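Local coordinates for thioredoxin-like protein (Parabacteroides distasonis, PDB 4FO5) that is of unknown function but has the thioredoxin-like fold of the AhpC/TSA family, apparently without the paired cysteines of the usual redox motif, at residues 26-34 with 120-128. Numbering follows the deposited sequence.
Sequences SFHNQLGRY and INDEGVIIA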
loop_
_atom_site.group_PDB
_atom_site.type_symbol
_atom_site.label_atom_id
_atom_site.label_comp_id
_atom_site.label_asym_id
_atom_site.label_seq_id
_atom_site.Cartn_x
_atom_site.Cartn_y
_atom_site.Cartn_z
ATOM N N SER A 26 -8.189 -0.823 10.068
ATOM C CA SER A 26 -8.853 -1.655 9.052
ATOM C C SER A 26 -9.036 -0.972 7.654
ATOM O O SER A 26 -8.922 0.251 7.510
ATOM C CB SER A 26 -10.214 -2.114 9.564
ATOM O OG SER A 26 -11.034 -1.006 9.890
ATOM N N PHE A 27 -9.301 -1.790 6.621
ATOM C CA PHE A 27 -9.584 -1.255 5.285
ATOM C C PHE A 27 -11.045 -0.846 5.279
ATOM O O PHE A 27 -11.385 0.237 4.803
ATOM C CB PHE A 27 -9.263 -2.265 4.156
ATOM C CG PHE A 27 -7.819 -2.703 4.035
ATOM C CD1 PHE A 27 -6.787 -1.766 3.993
ATOM C CD2 PHE A 27 -7.492 -4.055 3.924
ATOM C CE1 PHE A 27 -5.453 -2.171 3.865
ATOM C CE2 PHE A 27 -6.161 -4.462 3.828
ATOM C CZ PHE A 27 -5.152 -3.515 3.779
ATOM N N HIS A 28 -11.896 -1.676 5.906
ATOM C CA HIS A 28 -13.322 -1.400 6.002
ATOM C C HIS A 28 -13.567 -0.193 6.914
ATOM O O HIS A 28 -12.894 -0.023 7.934
ATOM C CB HIS A 28 -14.127 -2.642 6.442
ATOM C CG HIS A 28 -14.014 -3.013 7.891
ATOM N ND1 HIS A 28 -13.272 -4.114 8.300
ATOM C CD2 HIS A 28 -14.630 -2.478 8.978
ATOM C CE1 HIS A 28 -13.438 -4.190 9.615
ATOM N NE2 HIS A 28 -14.231 -3.216 10.069
ATOM N N ASN A 29 -14.497 0.668 6.502
ATOM C CA ASN A 29 -14.862 1.883 7.225
ATOM C C ASN A 29 -16.241 2.330 6.777
ATOM O O ASN A 29 -16.735 1.854 5.753
ATOM C CB ASN A 29 -13.799 2.990 7.004
ATOM C CG ASN A 29 -13.658 3.453 5.571
ATOM O OD1 ASN A 29 -14.340 4.380 5.117
ATOM N ND2 ASN A 29 -12.760 2.833 4.832
ATOM N N GLN A 30 -16.876 3.213 7.559
ATOM C CA GLN A 30 -18.210 3.746 7.279
ATOM C C GLN A 30 -18.130 5.198 6.775
ATOM O O GLN A 30 -19.100 5.952 6.916
ATOM C CB GLN A 30 -19.105 3.648 8.542
ATOM C CG GLN A 30 -19.689 2.251 8.794
ATOM C CD GLN A 30 -20.242 1.607 7.539
ATOM O OE1 GLN A 30 -19.754 0.563 7.081
ATOM N NE2 GLN A 30 -21.265 2.226 6.944
ATOM N N LEU A 31 -16.999 5.572 6.151
ATOM C CA LEU A 31 -16.770 6.933 5.676
ATOM C C LEU A 31 -16.510 7.034 4.169
ATOM O O LEU A 31 -16.190 8.123 3.684
ATOM C CB LEU A 31 -15.569 7.519 6.435
ATOM C CG LEU A 31 -15.800 7.822 7.916
ATOM C CD1 LEU A 31 -14.527 7.613 8.709
ATOM C CD2 LEU A 31 -16.353 9.227 8.113
ATOM N N GLY A 32 -16.624 5.920 3.447
ATOM C CA GLY A 32 -16.373 5.893 2.012
ATOM C C GLY A 32 -14.918 6.096 1.632
ATOM O O GLY A 32 -14.611 6.316 0.456
ATOM N N ARG A 33 -14.008 6.003 2.618
ATOM C CA ARG A 33 -12.567 6.172 2.430
ATOM C C ARG A 33 -11.947 4.941 1.734
ATOM O O ARG A 33 -12.245 3.788 2.084
ATOM C CB ARG A 33 -11.878 6.430 3.788
ATOM C CG ARG A 33 -10.440 6.950 3.684
ATOM C CD ARG A 33 -9.645 6.728 4.957
ATOM N NE ARG A 33 -9.312 5.312 5.149
ATOM C CZ ARG A 33 -9.844 4.535 6.090
ATOM N NH1 ARG A 33 -10.720 5.032 6.957
ATOM N NH2 ARG A 33 -9.497 3.256 6.177
ATOM N N TYR A 34 -11.092 5.198 0.739
ATOM C CA TYR A 34 -10.371 4.158 0.012
ATOM C C TYR A 34 -8.963 4.028 0.598
ATOM O O TYR A 34 -8.501 4.943 1.279
ATOM C CB TYR A 34 -10.319 4.459 -1.509
ATOM C CG TYR A 34 -11.606 4.214 -2.278
ATOM C CD1 TYR A 34 -12.818 4.006 -1.615
ATOM C CD2 TYR A 34 -11.618 4.209 -3.665
ATOM C CE1 TYR A 34 -14.006 3.808 -2.320
ATOM C CE2 TYR A 34 -12.804 4.040 -4.382
ATOM C CZ TYR A 34 -13.995 3.837 -3.707
ATOM O OH TYR A 34 -15.156 3.646 -4.421
ATOM N N ILE A 120 -8.009 -0.413 -2.496
ATOM C CA ILE A 120 -9.018 -1.109 -1.717
ATOM C C ILE A 120 -10.133 -0.123 -1.343
ATOM O O ILE A 120 -9.846 0.951 -0.803
ATOM C CB ILE A 120 -8.339 -1.767 -0.460
ATOM C CG1 ILE A 120 -7.141 -2.699 -0.881
ATOM C CG2 ILE A 120 -9.363 -2.503 0.392
ATOM C CD1 ILE A 120 -6.156 -3.147 0.267
ATOM N N ASN A 121 -11.416 -0.515 -1.580
ATOM C CA ASN A 121 -12.555 0.350 -1.267
ATOM C C ASN A 121 -12.907 0.256 0.240
ATOM O O ASN A 121 -12.217 -0.441 0.975
ATOM C CB ASN A 121 -13.768 0.053 -2.181
ATOM C CG ASN A 121 -14.505 -1.258 -1.959
ATOM O OD1 ASN A 121 -14.268 -2.009 -1.010
ATOM N ND2 ASN A 121 -15.413 -1.564 -2.850
ATOM N N ASP A 122 -13.951 0.981 0.689
ATOM C CA ASP A 122 -14.380 1.070 2.094
ATOM C C ASP A 122 -14.968 -0.260 2.633
ATOM O O ASP A 122 -15.245 -0.369 3.822
ATOM C CB ASP A 122 -15.419 2.204 2.256
ATOM C CG ASP A 122 -16.694 2.052 1.426
ATOM O OD1 ASP A 122 -16.678 1.284 0.431
ATOM O OD2 ASP A 122 -17.651 2.800 1.682
ATOM N N GLU A 123 -15.150 -1.254 1.755
ATOM C CA GLU A 123 -15.649 -2.570 2.117
ATOM C C GLU A 123 -14.520 -3.621 2.099
ATOM O O GLU A 123 -14.795 -4.811 2.236
ATOM C CB GLU A 123 -16.788 -2.971 1.179
ATOM C CG GLU A 123 -18.062 -2.200 1.450
ATOM C CD GLU A 123 -19.192 -2.477 0.482
ATOM O OE1 GLU A 123 -19.110 -3.481 -0.261
ATOM O OE2 GLU A 123 -20.159 -1.683 0.461
ATOM N N GLY A 124 -13.269 -3.166 1.962
ATOM C CA GLY A 124 -12.096 -4.039 1.952
ATOM C C GLY A 124 -11.929 -4.878 0.693
ATOM O O GLY A 124 -11.198 -5.873 0.695
ATOM N N VAL A 125 -12.556 -4.446 -0.406
ATOM C CA VAL A 125 -12.519 -5.152 -1.681
ATOM C C VAL A 125 -11.503 -4.474 -2.604
ATOM O O VAL A 125 -11.502 -3.248 -2.705
ATOM C CB VAL A 125 -13.941 -5.221 -2.310
ATOM C CG1 VAL A 125 -13.930 -5.870 -3.696
ATOM C CG2 VAL A 125 -14.907 -5.966 -1.377
ATOM N N ILE A 126 -10.635 -5.273 -3.267
ATOM C CA ILE A 126 -9.648 -4.698 -4.216
ATOM C C ILE A 126 -10.428 -4.233 -5.429
ATOM O O ILE A 126 -11.143 -5.042 -6.023
ATOM C CB ILE A 126 -8.552 -5.741 -4.610
ATOM C CG1 ILE A 126 -7.742 -6.161 -3.365
ATOM C CG2 ILE A 126 -7.659 -5.186 -5.733
ATOM C CD1 ILE A 126 -7.058 -7.500 -3.446
ATOM N N ILE A 127 -10.333 -2.945 -5.777
ATOM C CA ILE A 127 -11.038 -2.440 -6.954
ATOM C C ILE A 127 -10.040 -2.158 -8.110
ATOM O O ILE A 127 -10.466 -1.961 -9.233
ATOM C CB ILE A 127 -11.915 -1.211 -6.629
ATOM C CG1 ILE A 127 -11.094 -0.106 -5.935
ATOM C CG2 ILE A 127 -13.150 -1.635 -5.802
ATOM C CD1 ILE A 127 -11.679 1.252 -5.997
ATOM N N ALA A 128 -8.732 -2.107 -7.821
ATOM C CA ALA A 128 -7.680 -1.866 -8.811
ATOM C C ALA A 128 -6.338 -2.385 -8.287
ATOM O O ALA A 128 -6.125 -2.442 -7.083
ATOM C CB ALA A 128 -7.575 -0.379 -9.152
HETATM O O HOH W 1 -10.162 0.935 2.495
HETATM O O HOH W 2 -18.084 3.478 4.045
HETATM O O HOH W 3 -17.904 -1.018 5.217
HETATM O O HOH W 4 -16.081 0.740 -4.902
#
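The loop 26-34 meets the type I turn Asn-121 to Gly-124 through one direct backbone hydrogen bond, from Asn-29 N to Asp-122 O (3.0 Å, 156° at the hydrogen), while His-28 CA brings a CA-H...O contact to the same carbonyl. The carboxamide of Asn-29 crosses the Asp-122 side chain at about a right angle, ND2 lying 3.6 Å from Asp-122 CA. With CG tucked between backbone N and carbonyl carbon (chi1 63°), this amide turns back into its own loop: OD1 takes the N-H groups of Leu-31, in an Asx turn, and Arg-33 on its lone pairs, and ND2 gives a nearly straight bond to Arg-33 O and another to Phe-27 O. With an alanine here, the Leu-31 and Arg-33 N-H groups and Arg-33 O would probably lose these amide partners, Phe-27 O would be left to the water it shares with Asn-121 O, and the loop would be held less firmly against Asp-122. Water bridges Asp-122 OD2 to Asn-29 O and Gly-32 N. On the buried side, Ile-120 CD1 sits over the centre of the Phe-27 ring, 3.6 Å from its centroid, beside Leu-37. Tyr-34 lays one ring face against Asn-121 CA, and its CE2 meets Ile-127 CD1 at 3.4 Å. Asn-121 OD1 in turn holds the tight turn, accepting from Glu-123 N and Val-125 N on opposite faces of its plane. The contact thus joins the loop entering strand 34-40 to the beta hairpin of strands 117-120 and 126-129, the antiparallel pair at one side of the thioredoxin-fold sheet.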